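Long-range contact in putative sugar binding protein (Bacteroides vulgatus ATCC 8482, PDB 3KEZ), which probably binds sugars at the outer membrane as a calcium-containing member of the SusD family of nutrient-binding proteins: residues A[275-286]-A[306-316]. Sequence-based numbering, arbitrary orientation.
Sequences LNSYNGYDDMCI and LSFDKKYYAYV
Tyr315 of the bulged hairpin 306-316 is clasped by the loop that leads into strand 284-286, an aromatic and water-mediated contact in the SusD-family part of the chain. The Ser277-Tyr278 peptide lies over one face of the Tyr315 ring, with Tyr278 N 4.0 Å above the plane, and Cys285 CB approaches the opposite face near the rim. The Tyr315 side chain leaves beside the backbone N (chi1 -66°), which carries the hydroxyl to Asp282. There Tyr315 OH donates to a water 2.7 Å away, which donates to Asp282 OD2 and Asp309 OD2; this shared bridge probably eases the repulsion between the two carboxylates. A leucine here would probably leave that water without its phenolic donor and the Ser277-Tyr278 peptide without a flat surface beneath it. One direct hydrogen bond joins the backbones, from Ile286 N to Ala314 O (3.0 Å, 172° at the hydrogen); strands 284-286 and 313-316 cross at 103° and belong to separate sheets. Beside this bond, Ile286 CD1 rests on Ala314 CB at 3.6 Å, while Ile286 CG2 presses tightly on Val316 CG2. Tyr291 of helix 288-295 packs on Ile286 and Leu306, and strand 55-57 pairs antiparallel with 284-286, its Met55 touching Val316.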
ATOM      1  N   LEU A 275       9.607  -0.681 -13.668  1.00 13.93           N
ATOM      2  CA  LEU A 275      10.601   0.045 -12.846  1.00 11.72           C
ATOM      3  C   LEU A 275      11.521  -0.926 -12.097  1.00 11.75           C
ATOM      4  O   LEU A 275      12.710  -0.649 -11.910  1.00 10.53           O
ATOM      5  CB  LEU A 275       9.930   1.001 -11.860  1.00  8.79           C
ATOM      6  CG  LEU A 275       9.096   2.143 -12.465  1.00  7.25           C
ATOM      7  CD1 LEU A 275       8.279   2.809 -11.364  1.00  9.15           C
ATOM      8  CD2 LEU A 275       9.992   3.125 -13.182  1.00  7.43           C
ATOM      9  N   ASN A 276      10.990  -2.095 -11.738  1.00 12.17           N
ATOM     10  CA  ASN A 276      11.716  -3.018 -10.848  1.00 11.22           C
ATOM     11  C   ASN A 276      12.354  -4.139 -11.622  1.00 14.13           C
ATOM     12  O   ASN A 276      12.150  -5.291 -11.297  1.00 14.26           O
ATOM     13  CB  ASN A 276      10.737  -3.586  -9.793  1.00 12.16           C
ATOM     14  CG  ASN A 276      10.384  -2.559  -8.712  1.00 15.28           C
ATOM     15  OD1 ASN A 276      11.006  -2.551  -7.640  1.00 16.67           O
ATOM     16  ND2 ASN A 276       9.386  -1.681  -8.992  1.00  8.33           N
ATOM     17  N   SER A 277      13.080  -3.807 -12.690  1.00 14.20           N
ATOM     18  CA  SER A 277      13.640  -4.832 -13.569  1.00 13.50           C
ATOM     19  C   SER A 277      14.781  -4.262 -14.374  1.00 11.76           C
ATOM     20  O   SER A 277      14.724  -3.121 -14.820  1.00 11.15           O
ATOM     21  CB  SER A 277      12.592  -5.389 -14.554  1.00 14.47           C
ATOM     22  OG  SER A 277      13.214  -6.099 -15.626  1.00 13.22           O
ATOM     23  N   TYR A 278      15.814  -5.073 -14.583  1.00 15.30           N
ATOM     24  CA  TYR A 278      16.935  -4.610 -15.382  1.00 12.31           C
ATOM     25  C   TYR A 278      16.615  -4.782 -16.873  1.00 13.51           C
ATOM     26  O   TYR A 278      17.398  -4.349 -17.726  1.00 13.29           O
ATOM     27  CB  TYR A 278      18.264  -5.273 -14.968  1.00 13.00           C
ATOM     28  CG  TYR A 278      18.308  -6.766 -15.066  1.00  8.21           C
ATOM     29  CD1 TYR A 278      18.418  -7.398 -16.306  1.00 16.61           C
ATOM     30  CD2 TYR A 278      18.258  -7.541 -13.935  1.00  7.74           C
ATOM     31  CE1 TYR A 278      18.469  -8.773 -16.399  1.00 19.14           C
ATOM     32  CE2 TYR A 278      18.315  -8.913 -14.005  1.00 13.28           C
ATOM     33  CZ  TYR A 278      18.410  -9.521 -15.235  1.00 20.75           C
ATOM     34  OH  TYR A 278      18.466 -10.872 -15.310  1.00 19.51           O
ATOM     35  N   ASN A 279      15.474  -5.423 -17.172  1.00 13.39           N
ATOM     36  CA  ASN A 279      14.877  -5.421 -18.517  1.00 13.86           C
ATOM     37  C   ASN A 279      13.823  -4.326 -18.707  1.00 13.20           C
ATOM     38  O   ASN A 279      13.188  -4.265 -19.745  1.00 16.74           O
ATOM     39  CB  ASN A 279      14.287  -6.803 -18.843  1.00 10.63           C
ATOM     40  CG  ASN A 279      15.356  -7.860 -18.932  1.00 15.74           C
ATOM     41  OD1 ASN A 279      16.417  -7.605 -19.464  1.00 13.24           O
ATOM     42  ND2 ASN A 279      15.110  -9.027 -18.355  1.00 23.57           N
ATOM     43  N   GLY A 280      13.696  -3.421 -17.746  1.00 12.49           N
ATOM     44  CA  GLY A 280      12.732  -2.316 -17.821  1.00 10.99           C
ATOM     45  C   GLY A 280      13.488  -0.993 -17.771  1.00 11.93           C
ATOM     46  O   GLY A 280      14.330  -0.748 -18.638  1.00 12.50           O
ATOM     47  N   TYR A 281      13.226  -0.161 -16.757  1.00 10.92           N
ATOM     48  CA  TYR A 281      13.923   1.133 -16.616  1.00 11.99           C
ATOM     49  C   TYR A 281      15.095   1.122 -15.606  1.00 11.80           C
ATOM     50  O   TYR A 281      15.727   2.159 -15.384  1.00 12.01           O
ATOM     51  CB  TYR A 281      12.939   2.266 -16.243  1.00 11.33           C
ATOM     52  CG  TYR A 281      12.208   2.918 -17.402  1.00 16.35           C
ATOM     53  CD1 TYR A 281      12.845   3.183 -18.621  1.00 15.87           C
ATOM     54  CD2 TYR A 281      10.881   3.311 -17.266  1.00 13.92           C
ATOM     55  CE1 TYR A 281      12.153   3.778 -19.699  1.00 13.61           C
ATOM     56  CE2 TYR A 281      10.195   3.914 -18.328  1.00 10.77           C
ATOM     57  CZ  TYR A 281      10.834   4.141 -19.531  1.00 17.98           C
ATOM     58  OH  TYR A 281      10.136   4.732 -20.557  1.00 15.80           O
ATOM     59  N   ASP A 282      15.407  -0.031 -15.015  1.00 11.08           N
ATOM     60  CA  ASP A 282      16.529  -0.123 -14.048  1.00 11.70           C
ATOM     61  C   ASP A 282      16.417   0.985 -12.992  1.00  8.92           C
ATOM     62  O   ASP A 282      17.378   1.728 -12.738  1.00 11.40           O
ATOM     63  CB  ASP A 282      17.881  -0.023 -14.749  1.00 13.40           C
ATOM     64  CG  ASP A 282      17.992  -0.942 -15.966  1.00 18.63           C
ATOM     65  OD1 ASP A 282      17.470  -0.558 -17.018  1.00 12.14           O
ATOM     66  OD2 ASP A 282      18.623  -2.020 -15.872  1.00 17.70           O
ATOM     67  N   ASP A 283      15.238   1.132 -12.424  1.00  8.89           N
ATOM     68  CA  ASP A 283      14.891   2.406 -11.798  1.00 10.13           C
ATOM     69  C   ASP A 283      15.093   2.357 -10.289  1.00 12.08           C
ATOM     70  O   ASP A 283      15.667   3.273  -9.702  1.00 10.00           O
ATOM     71  CB  ASP A 283      13.464   2.787 -12.139  1.00 14.23           C
ATOM     72  CG  ASP A 283      13.224   4.267 -12.019  1.00  9.88           C
ATOM     73  OD1 ASP A 283      12.859   4.702 -10.904  1.00  9.54           O
ATOM     74  OD2 ASP A 283      13.452   4.987 -13.029  1.00 14.50           O
HETATM   75  N   MSE A 284      14.617   1.291  -9.661  1.00 10.84           N
HETATM   76  CA  MSE A 284      14.723   1.175  -8.212  1.00 11.74           C
HETATM   77  C   MSE A 284      15.193  -0.229  -7.827  1.00 12.96           C
HETATM   78  O   MSE A 284      14.751  -1.223  -8.420  1.00 10.73           O
HETATM   79  CB  MSE A 284      13.395   1.546  -7.558  1.00 10.07           C
HETATM   80  CG  MSE A 284      12.218   0.704  -8.011  1.00 10.07           C
HETATM   81 SE   MSE A 284      10.455   1.224  -7.329  0.75  2.00          SE
HETATM   82  CE  MSE A 284      10.509   0.465  -5.576  1.00 11.15           C
ATOM     83  N   CYS A 285      16.136  -0.303  -6.873  1.00 11.94           N
ATOM     84  CA  CYS A 285      16.730  -1.585  -6.454  1.00 12.55           C
ATOM     85  C   CYS A 285      16.787  -1.666  -4.921  1.00 12.98           C
ATOM     86  O   CYS A 285      16.478  -0.683  -4.219  1.00  9.77           O
ATOM     87  CB  CYS A 285      18.138  -1.706  -7.013  1.00 11.96           C
ATOM     88  SG  CYS A 285      19.243  -0.404  -6.425  1.00 14.11           S
ATOM     89  N   ILE A 286      17.189  -2.820  -4.396  1.00 13.12           N
ATOM     90  CA  ILE A 286      17.369  -2.939  -2.949  1.00 10.83           C
ATOM     91  C   ILE A 286      18.661  -2.230  -2.536  1.00 10.87           C
ATOM     92  O   ILE A 286      19.583  -2.113  -3.325  1.00 13.04           O
ATOM     93  CB  ILE A 286      17.397  -4.384  -2.453  1.00 13.29           C
ATOM     94  CG1 ILE A 286      18.635  -5.125  -2.940  1.00 11.60           C
ATOM     95  CG2 ILE A 286      16.088  -5.126  -2.788  1.00  6.38           C
ATOM     96  CD1 ILE A 286      18.685  -6.586  -2.500  1.00 10.64           C
ATOM     97  N   LEU A 306      14.771 -12.064  -5.863  1.00 11.80           N
ATOM     98  CA  LEU A 306      15.720 -11.043  -6.230  1.00 12.07           C
ATOM     99  C   LEU A 306      16.259 -11.389  -7.611  1.00 10.11           C
ATOM    100  O   LEU A 306      16.600 -12.526  -7.889  1.00 13.59           O
ATOM    101  CB  LEU A 306      16.854 -10.966  -5.203  1.00 12.86           C
ATOM    102  CG  LEU A 306      16.547 -10.555  -3.744  1.00  7.79           C
ATOM    103  CD1 LEU A 306      17.911 -10.387  -3.029  1.00  6.68           C
ATOM    104  CD2 LEU A 306      15.638  -9.270  -3.697  1.00  5.33           C
ATOM    105  N   SER A 307      16.296 -10.385  -8.474  1.00  8.95           N
ATOM    106  CA  SER A 307      16.826 -10.501  -9.838  0.50  9.89           C
ATOM    107  C   SER A 307      18.072  -9.652  -9.910  1.00 10.01           C
ATOM    108  O   SER A 307      18.027  -8.441  -9.724  1.00  9.58           O
ATOM    109  CB  SER A 307      15.841 -10.005 -10.889  0.50 10.82           C
ATOM    110  OG  SER A 307      14.789 -10.915 -11.071  0.50  6.67           O
ATOM    111  N   PHE A 308      19.211 -10.294 -10.150  1.00 10.65           N
ATOM    112  CA  PHE A 308      20.501  -9.606 -10.119  1.00  9.73           C
ATOM    113  C   PHE A 308      20.957  -9.196 -11.521  1.00 12.51           C
ATOM    114  O   PHE A 308      21.033 -10.024 -12.425  1.00 12.81           O
ATOM    115  CB  PHE A 308      21.584 -10.494  -9.502  1.00 12.50           C
ATOM    116  CG  PHE A 308      21.350 -10.809  -8.065  1.00  9.28           C
ATOM    117  CD1 PHE A 308      20.545 -11.869  -7.705  1.00 15.64           C
ATOM    118  CD2 PHE A 308      21.926 -10.032  -7.067  1.00 15.30           C
ATOM    119  CE1 PHE A 308      20.307 -12.154  -6.377  1.00 16.30           C
ATOM    120  CE2 PHE A 308      21.678 -10.302  -5.731  1.00 10.77           C
ATOM    121  CZ  PHE A 308      20.887 -11.366  -5.384  1.00 17.75           C
ATOM    122  N   ASP A 309      21.248  -7.909 -11.681  1.00 12.10           N
ATOM    123  CA  ASP A 309      21.897  -7.387 -12.866  1.00 12.84           C
ATOM    124  C   ASP A 309      23.377  -7.642 -12.709  1.00 13.04           C
ATOM    125  O   ASP A 309      24.064  -6.853 -12.070  1.00 13.83           O
ATOM    126  CB  ASP A 309      21.661  -5.883 -12.968  1.00 14.98           C
ATOM    127  CG  ASP A 309      22.349  -5.283 -14.160  1.00 13.11           C
ATOM    128  OD1 ASP A 309      22.666  -6.069 -15.048  1.00 13.66           O
ATOM    129  OD2 ASP A 309      22.613  -4.065 -14.176  1.00 18.72           O
ATOM    130  N   LYS A 310      23.865  -8.736 -13.300  1.00 13.88           N
ATOM    131  CA  LYS A 310      25.258  -9.155 -13.158  1.00 12.51           C
ATOM    132  C   LYS A 310      25.627  -9.185 -11.666  1.00 12.91           C
ATOM    133  O   LYS A 310      24.908  -9.815 -10.901  1.00 14.14           O
ATOM    134  CB  LYS A 310      26.193  -8.275 -13.997  1.00 13.38           C
ATOM    135  CG  LYS A 310      25.899  -8.266 -15.524  1.00 14.52           C
ATOM    136  CD  LYS A 310      25.658  -9.696 -16.067  1.00 16.65           C
ATOM    137  CE  LYS A 310      25.671  -9.786 -17.593  1.00 18.83           C
ATOM    138  NZ  LYS A 310      24.783  -8.768 -18.185  1.00 19.33           N
ATOM    139  N   LYS A 311      26.705  -8.521 -11.255  1.00 10.26           N
ATOM    140  CA  LYS A 311      27.013  -8.363  -9.847  1.00 12.29           C
ATOM    141  C   LYS A 311      26.896  -6.883  -9.483  1.00 12.61           C
ATOM    142  O   LYS A 311      27.696  -6.374  -8.702  1.00 12.89           O
ATOM    143  CB  LYS A 311      28.409  -8.933  -9.502  1.00 13.45           C
ATOM    144  CG  LYS A 311      28.514 -10.466  -9.600  1.00 25.47           C
ATOM    145  CD  LYS A 311      29.686 -11.063  -8.774  1.00 35.12           C
ATOM    146  CE  LYS A 311      29.473 -12.564  -8.450  1.00 38.54           C
ATOM    147  NZ  LYS A 311      28.163 -12.898  -7.749  1.00 38.01           N
ATOM    148  N   TYR A 312      25.883  -6.189 -10.031  1.00 11.99           N
ATOM    149  CA  TYR A 312      25.783  -4.734  -9.873  1.00 11.95           C
ATOM    150  C   TYR A 312      24.635  -4.250  -8.977  1.00 11.54           C
ATOM    151  O   TYR A 312      24.844  -3.372  -8.142  1.00 12.20           O
ATOM    152  CB  TYR A 312      25.622  -4.052 -11.226  1.00 13.05           C
ATOM    153  CG  TYR A 312      26.584  -4.523 -12.282  1.00 12.78           C
ATOM    154  CD1 TYR A 312      27.938  -4.756 -11.980  1.00 17.91           C
ATOM    155  CD2 TYR A 312      26.150  -4.731 -13.599  1.00 13.35           C
ATOM    156  CE1 TYR A 312      28.835  -5.204 -12.980  1.00 20.36           C
ATOM    157  CE2 TYR A 312      27.041  -5.176 -14.595  1.00 17.26           C
ATOM    158  CZ  TYR A 312      28.367  -5.406 -14.280  1.00 19.47           C
ATOM    159  OH  TYR A 312      29.214  -5.839 -15.270  1.00 21.50           O
ATOM    160  N   TYR A 313      23.433  -4.783  -9.237  1.00  9.66           N
ATOM    161  CA  TYR A 313      22.201  -4.416  -8.571  1.00 10.38           C
ATOM    162  C   TYR A 313      21.303  -5.636  -8.407  1.00 10.64           C
ATOM    163  O   TYR A 313      21.394  -6.604  -9.182  1.00 12.05           O
ATOM    164  CB  TYR A 313      21.396  -3.453  -9.412  1.00 11.35           C
ATOM    165  CG  TYR A 313      22.119  -2.246  -9.860  1.00  9.05           C
ATOM    166  CD1 TYR A 313      22.282  -1.171  -9.008  1.00 16.15           C
ATOM    167  CD2 TYR A 313      22.617  -2.157 -11.150  1.00 15.54           C
ATOM    168  CE1 TYR A 313      22.968  -0.047  -9.410  1.00 15.96           C
ATOM    169  CE2 TYR A 313      23.296  -1.025 -11.571  1.00 12.90           C
ATOM    170  CZ  TYR A 313      23.456   0.027 -10.689  1.00 17.67           C
ATOM    171  OH  TYR A 313      24.101   1.173 -11.082  1.00 18.90           O
ATOM    172  N   ALA A 314      20.429  -5.575  -7.410  1.00  7.52           N
ATOM    173  CA  ALA A 314      19.422  -6.589  -7.204  1.00  8.59           C
ATOM    174  C   ALA A 314      18.060  -5.919  -7.222  1.00 10.38           C
ATOM    175  O   ALA A 314      17.772  -5.026  -6.412  1.00  8.05           O
ATOM    176  CB  ALA A 314      19.642  -7.309  -5.900  1.00  8.27           C
ATOM    177  N   TYR A 315      17.219  -6.362  -8.149  1.00  9.93           N
ATOM    178  CA  TYR A 315      15.858  -5.872  -8.272  1.00 11.07           C
ATOM    179  C   TYR A 315      14.892  -6.813  -7.555  1.00 12.07           C
ATOM    180  O   TYR A 315      15.170  -8.004  -7.420  1.00 10.86           O
ATOM    181  CB  TYR A 315      15.490  -5.754  -9.756  1.00  8.34           C
ATOM    182  CG  TYR A 315      16.321  -4.692 -10.421  1.00  8.80           C
ATOM    183  CD1 TYR A 315      15.889  -3.386 -10.430  1.00 13.22           C
ATOM    184  CD2 TYR A 315      17.598  -4.969 -10.921  1.00 12.73           C
ATOM    185  CE1 TYR A 315      16.659  -2.390 -10.940  1.00 10.54           C
ATOM    186  CE2 TYR A 315      18.386  -3.967 -11.463  1.00 10.05           C
ATOM    187  CZ  TYR A 315      17.891  -2.677 -11.476  1.00 10.85           C
ATOM    188  OH  TYR A 315      18.599  -1.653 -11.994  1.00 11.35           O
ATOM    189  N   VAL A 316      13.771  -6.277  -7.084  1.00 10.97           N
ATOM    190  CA  VAL A 316      12.755  -7.097  -6.449  1.00  9.48           C
ATOM    191  C   VAL A 316      11.799  -7.582  -7.529  1.00  9.41           C
ATOM    192  O   VAL A 316      11.021  -6.825  -8.083  1.00 10.58           O
ATOM    193  CB  VAL A 316      12.014  -6.340  -5.354  1.00  8.37           C
ATOM    194  CG1 VAL A 316      10.915  -7.214  -4.716  1.00 10.09           C
ATOM    195  CG2 VAL A 316      13.031  -5.851  -4.297  1.00 11.48           C
TER
HETATM  196  O   HOH W   1      13.460  -3.502  -7.753  1.00  8.14           O
HETATM  197  O   HOH W   2       9.487  -6.857 -10.454  1.00  8.59           O
HETATM  198  O   HOH W   3      12.952  -7.968 -11.479  1.00 13.81           O
HETATM  199  O   HOH W   4      20.473  -2.333 -13.783  1.00 13.35           O
HETATM  200  O   HOH W   5      20.889  -3.550  -5.561  1.00  8.72           O